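Local coordinates for protein 3-phosphoshikimate 1-carboxyvinyltransferase (Streptomyces sviceus, PDB 7M0O) that probably transfers the enolpyruvyl group of phosphoenolpyruvate to the 5-hydroxyl of shikimate-3-phosphate, a late step on the way to chorismate, at residues Q64-A69 and G94-D99; A218-A223 and T248-G253. One frame throughout, in Å; residues are numbered along the deposited sequence.

How the interactions relate
The two contacts lie far apart in the fold, with centres about 33 Å from each other, and share no helix or strand. Interaction 1 sits at the periphery, about 28 Å from the chain centre, where a loop meets the segment that carries strand 95-99; a tyrosine hydroxyl, apolar packing and one backbone bond hold it, and a water joins in at the surface. Interaction 2, about 10 Å from the centre, ties two irregular loops together near predicted substrate-binding residues. Its chemistry is almost wholly polar: a carboxylate and a carboxamide reach across, bond to each other and to backbone groups. Both are only partly buried, and each closes a segment of 24 intervening residues that includes a helix.

Interaction 1: Q64-A69 and G94-D99; sequences QGPAVA and GTYRFD
Tyr96 holds CG beside its backbone N and anti to its carbonyl carbon (chi1 -52°), which swings the phenol from the strand toward loop 64-69 and brings its hydroxyl to Val68 O, beside Pro66 CB. There OH donates to Val68 O, at 2.8 Å, meeting the carbonyl almost end-on (C=O...OH angle 167°), with the acceptor near the ring plane at the edge. The loop also packs on the ring by apolar contact. Pro66 CB lies 3.8 Å from Tyr96 CZ, its ring passing the phenol at a slant, while Val68 sends CG2 to within 4.0 Å of Tyr96 CE1. The tyrosine is thus held by its hydroxyl and by two aliphatic groups, and Ala89 of helix 79-90 touches it from outside the pair.

Beside the ring the backbones join: Thr95 N donates to Ala69 O over 2.9 Å. That carbonyl also accepts from a water 2.7 Å away, and the same water lies 3.2 Å from Thr95 OG1, so a solvent bridge runs beside the direct bond. Gly94 fits closely here, since a side chain would run into Ala69 O and the Tyr96 hydroxyl. Backbone bonds from Thr95 and Arg97 to Ala71 continue the pairing, so the contact leads into the pairing of the parallel strands 70-74 and 95-99, linked through helix 79-90 in a beta-alpha-beta crossover.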
loop_
_atom_site.group_PDB
_atom_site.type_symbol
_atom_site.label_atom_id
_atom_site.label_comp_id
_atom_site.label_asym_id
_atom_site.label_seq_id
_atom_site.Cartn_x
_atom_site.Cartn_y
_atom_site.Cartn_z
ATOM N N GLN A 64 -26.872 -5.209 -1.153
ATOM C CA GLN A 64 -27.286 -6.306 -0.282
ATOM C C GLN A 64 -26.455 -7.571 -0.498
ATOM O O GLN A 64 -26.875 -8.656 -0.100
ATOM C CB GLN A 64 -28.776 -6.621 -0.448
ATOM C CG GLN A 64 -29.726 -5.564 0.118
ATOM C CD GLN A 64 -29.442 -5.212 1.553
ATOM O OE1 GLN A 64 -29.249 -6.087 2.407
ATOM N NE2 GLN A 64 -29.408 -3.918 1.835
ATOM N N GLY A 65 -25.279 -7.455 -1.114
ATOM C CA GLY A 65 -24.350 -8.563 -1.136
ATOM C C GLY A 65 -24.468 -9.462 -2.351
ATOM O O GLY A 65 -25.116 -9.125 -3.340
ATOM N N PRO A 66 -23.813 -10.624 -2.294
ATOM C CA PRO A 66 -23.757 -11.516 -3.459
ATOM C C PRO A 66 -25.132 -11.853 -4.021
ATOM O O PRO A 66 -26.098 -12.042 -3.281
ATOM C CB PRO A 66 -23.067 -12.766 -2.906
ATOM C CG PRO A 66 -22.180 -12.229 -1.807
ATOM C CD PRO A 66 -23.014 -11.134 -1.165
ATOM N N ALA A 67 -25.199 -11.957 -5.351
ATOM C CA ALA A 67 -26.456 -12.295 -6.012
ATOM C C ALA A 67 -26.846 -13.747 -5.757
ATOM O O ALA A 67 -28.001 -14.042 -5.419
ATOM C CB ALA A 67 -26.350 -12.021 -7.513
ATOM N N VAL A 68 -25.892 -14.674 -5.902
ATOM C CA VAL A 68 -26.212 -16.095 -5.823
ATOM C C VAL A 68 -26.630 -16.472 -4.405
ATOM O O VAL A 68 -26.230 -15.845 -3.420
ATOM C CB VAL A 68 -25.024 -16.956 -6.287
ATOM C CG1 VAL A 68 -24.688 -16.653 -7.743
ATOM C CG2 VAL A 68 -23.805 -16.728 -5.404
ATOM N N ALA A 69 -27.449 -17.519 -4.300
ATOM C CA ALA A 69 -27.884 -18.000 -2.998
ATOM C C ALA A 69 -26.873 -18.937 -2.349
ATOM O O ALA A 69 -26.912 -19.119 -1.133
ATOM C CB ALA A 69 -29.235 -18.708 -3.129
ATOM N N GLY A 94 -27.076 -15.702 1.975
ATOM C CA GLY A 94 -26.844 -16.922 1.229
ATOM C C GLY A 94 -25.876 -17.806 1.991
ATOM O O GLY A 94 -25.543 -17.537 3.138
ATOM N N THR A 95 -25.442 -18.878 1.325
ATOM C CA THR A 95 -24.506 -19.839 1.920
ATOM C C THR A 95 -23.228 -19.894 1.091
ATOM O O THR A 95 -23.267 -20.283 -0.079
ATOM C CB THR A 95 -25.127 -21.231 2.032
ATOM O OG1 THR A 95 -26.419 -21.129 2.640
ATOM C CG2 THR A 95 -24.245 -22.132 2.880
ATOM N N TYR A 96 -22.099 -19.514 1.696
ATOM C CA TYR A 96 -20.856 -19.288 0.952
ATOM C C TYR A 96 -19.710 -20.066 1.584
ATOM O O TYR A 96 -19.349 -19.826 2.743
ATOM C CB TYR A 96 -20.544 -17.787 0.891
ATOM C CG TYR A 96 -21.739 -17.007 0.384
ATOM C CD1 TYR A 96 -22.146 -17.128 -0.937
ATOM C CD2 TYR A 96 -22.503 -16.201 1.238
ATOM C CE1 TYR A 96 -23.247 -16.443 -1.419
ATOM C CE2 TYR A 96 -23.594 -15.507 0.758
ATOM C CZ TYR A 96 -23.968 -15.641 -0.568
ATOM O OH TYR A 96 -25.063 -14.963 -1.058
ATOM N N ARG A 97 -19.126 -20.977 0.805
ATOM C CA ARG A 97 -18.045 -21.849 1.263
ATOM C C ARG A 97 -16.727 -21.335 0.687
ATOM O O ARG A 97 -16.509 -21.391 -0.528
ATOM C CB ARG A 97 -18.308 -23.295 0.846
ATOM C CG ARG A 97 -19.539 -23.901 1.498
ATOM C CD ARG A 97 -19.895 -25.256 0.902
ATOM N NE ARG A 97 -20.328 -25.124 -0.484
ATOM C CZ ARG A 97 -21.577 -24.866 -0.856
ATOM N NH1 ARG A 97 -22.529 -24.718 0.061
ATOM N NH2 ARG A 97 -21.874 -24.753 -2.146
ATOM N N PHE A 98 -15.851 -20.833 1.559
ATOM C CA PHE A 98 -14.572 -20.267 1.149
ATOM C C PHE A 98 -13.437 -21.258 1.372
ATOM O O PHE A 98 -13.452 -22.056 2.314
ATOM C CB PHE A 98 -14.287 -18.976 1.927
ATOM C CG PHE A 98 -15.197 -17.837 1.557
ATOM C CD1 PHE A 98 -16.373 -17.603 2.254
ATOM C CD2 PHE A 98 -14.861 -16.981 0.517
ATOM C CE1 PHE A 98 -17.213 -16.546 1.905
ATOM C CE2 PHE A 98 -15.699 -15.920 0.172
ATOM C CZ PHE A 98 -16.878 -15.711 0.871
ATOM N N ASP A 99 -12.452 -21.207 0.483
ATOM C CA ASP A 99 -11.225 -21.966 0.656
ATOM C C ASP A 99 -10.088 -21.159 0.041
ATOM O O ASP A 99 -10.308 -20.186 -0.682
ATOM C CB ASP A 99 -11.330 -23.373 0.030
ATOM C CG ASP A 99 -10.342 -24.342 0.627
ATOM O OD1 ASP A 99 -9.638 -23.951 1.590
ATOM O OD2 ASP A 99 -10.258 -25.488 0.122
HETATM O O HOH W 1 -28.606 -20.368 0.501
#

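Interaction 2: A218-A223 and T248-G253; sequences AIEPDA and TGALQG
Glu220 and Ala250 have CA atoms 7.5 Å apart, and Ala223 and Gln252 approach to 6.4 Å; neither segment is regular, and no direct backbone-to-backbone hydrogen bond joins them. Side chains bridge the gap instead. From loop 218-223 the extended Glu220 reaches across to the other backbone, where OE2 takes the N-H of Leu251 on its syn lone pair at 2.7 Å. Its second oxygen, OE1, receives Gln252 NE2 on the anti lone pair, 2.9 Å away, and a weak bond from Gln252 N.

Gln252 runs past Glu220 in the opposite direction. With CG beside its own backbone N (chi1 -67°) and the chain extended beyond, its amide reaches loop 218-223 and lies nearly coplanar with the carboxylate, the planes 24° apart. Both N-H groups of NE2 are used: besides Glu220 OE1, Pro221 O accepts at 2.9 Å, from a donor above its carbonyl plane. Gln252 OE1 in turn accepts a nearly straight bond (177°) from Ala223 N, also 2.9 Å long, though the donor stands above the plane of the amide carbonyl. These three strong bonds fix the orientation of the amide. A leucine in place of Gln252 would probably leave Ala223 N and Pro221 O without their mates across the contact and Glu220 OE1 with little more than a weak bond.

Leu246 packs against Glu220, Ala223 and Gln252. Next to these bonds Asp222 is the N-cap of helix 223-235, its OD1 accepting from Thr225 N, and its side chain lies about 5 Å from that of Arg367, a residue predicted to bind phosphoenolpyruvate; loop 218-223, which this contact ties to 248-253, thus probably borders the substrate site of this EPSP synthase.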
loop_
_atom_site.group_PDB
_atom_site.type_symbol
_atom_site.label_atom_id
_atom_site.label_comp_id
_atom_site.label_asym_id
_atom_site.label_seq_id
_atom_site.Cartn_x
_atom_site.Cartn_y
_atom_site.Cartn_z
ATOM N N ALA A 218 -10.024 6.815 -9.111
ATOM C CA ALA A 218 -8.695 6.565 -9.652
ATOM C C ALA A 218 -7.770 6.049 -8.552
ATOM O O ALA A 218 -7.664 6.665 -7.481
ATOM C CB ALA A 218 -8.122 7.845 -10.264
ATOM N N ILE A 219 -7.090 4.938 -8.836
ATOM C CA ILE A 219 -6.130 4.338 -7.911
ATOM C C ILE A 219 -4.786 5.034 -8.074
ATOM O O ILE A 219 -4.248 5.121 -9.189
ATOM C CB ILE A 219 -5.993 2.827 -8.167
ATOM C CG1 ILE A 219 -7.337 2.118 -7.982
ATOM C CG2 ILE A 219 -4.886 2.223 -7.263
ATOM C CD1 ILE A 219 -7.924 2.362 -6.657
ATOM N N GLU A 220 -4.233 5.510 -6.960
ATOM C CA GLU A 220 -2.917 6.158 -6.998
ATOM C C GLU A 220 -1.819 5.141 -7.302
ATOM O O GLU A 220 -1.842 4.022 -6.781
ATOM C CB GLU A 220 -2.593 6.831 -5.661
ATOM C CG GLU A 220 -3.368 8.088 -5.370
ATOM C CD GLU A 220 -3.172 8.598 -3.944
ATOM O OE1 GLU A 220 -2.164 8.246 -3.269
ATOM O OE2 GLU A 220 -4.046 9.362 -3.493
ATOM N N PRO A 221 -0.836 5.504 -8.124
ATOM C CA PRO A 221 0.384 4.695 -8.195
ATOM C C PRO A 221 1.050 4.639 -6.829
ATOM O O PRO A 221 0.942 5.566 -6.025
ATOM C CB PRO A 221 1.259 5.447 -9.210
ATOM C CG PRO A 221 0.289 6.311 -9.977
ATOM C CD PRO A 221 -0.803 6.664 -9.031
ATOM N N ASP A 222 1.740 3.540 -6.564
ATOM C CA ASP A 222 2.454 3.419 -5.301
ATOM C C ASP A 222 3.472 4.549 -5.171
ATOM O O ASP A 222 4.389 4.680 -5.991
ATOM C CB ASP A 222 3.136 2.056 -5.202
ATOM C CG ASP A 222 3.650 1.760 -3.809
ATOM O OD1 ASP A 222 4.600 2.437 -3.364
ATOM O OD2 ASP A 222 3.122 0.831 -3.162
ATOM N N ALA A 223 3.299 5.366 -4.137
ATOM C CA ALA A 223 4.146 6.541 -3.961
ATOM C C ALA A 223 5.525 6.192 -3.419
ATOM O O ALA A 223 6.488 6.929 -3.663
ATOM C CB ALA A 223 3.457 7.550 -3.035
ATOM N N THR A 248 -2.042 16.787 -5.656
ATOM C CA THR A 248 -2.138 17.523 -4.398
ATOM C C THR A 248 -3.016 16.806 -3.381
ATOM O O THR A 248 -2.759 16.886 -2.174
ATOM C CB THR A 248 -2.683 18.937 -4.636
ATOM O OG1 THR A 248 -1.979 19.558 -5.718
ATOM C CG2 THR A 248 -2.504 19.791 -3.386
ATOM N N GLY A 249 -4.062 16.126 -3.834
ATOM C CA GLY A 249 -4.918 15.476 -2.861
ATOM C C GLY A 249 -4.518 14.056 -2.519
ATOM O O GLY A 249 -5.353 13.285 -2.044
ATOM N N ALA A 250 -3.249 13.698 -2.726
ATOM C CA ALA A 250 -2.851 12.299 -2.643
ATOM C C ALA A 250 -2.984 11.752 -1.231
ATOM O O ALA A 250 -2.655 12.418 -0.245
ATOM C CB ALA A 250 -1.407 12.110 -3.117
ATOM N N LEU A 251 -3.450 10.503 -1.153
ATOM C CA LEU A 251 -3.651 9.841 0.129
ATOM C C LEU A 251 -2.358 9.319 0.736
ATOM O O LEU A 251 -2.272 9.203 1.959
ATOM C CB LEU A 251 -4.643 8.684 -0.023
ATOM C CG LEU A 251 -6.031 9.041 -0.548
ATOM C CD1 LEU A 251 -6.998 7.901 -0.291
ATOM C CD2 LEU A 251 -6.530 10.345 0.068
ATOM N N GLN A 252 -1.354 8.985 -0.078
ATOM C CA GLN A 252 -0.145 8.351 0.431
ATOM C C GLN A 252 0.842 9.395 0.935
ATOM O O GLN A 252 1.257 10.272 0.175
ATOM C CB GLN A 252 0.517 7.510 -0.659
ATOM C CG GLN A 252 -0.308 6.292 -1.078
ATOM C CD GLN A 252 0.260 5.684 -2.334
ATOM O OE1 GLN A 252 1.131 4.809 -2.284
ATOM N NE2 GLN A 252 -0.189 6.177 -3.465
ATOM N N GLY A 253 1.242 9.272 2.209
ATOM C CA GLY A 253 2.196 10.212 2.788
ATOM C C GLY A 253 3.563 10.230 2.114
ATOM O O GLY A 253 4.275 11.245 2.170
#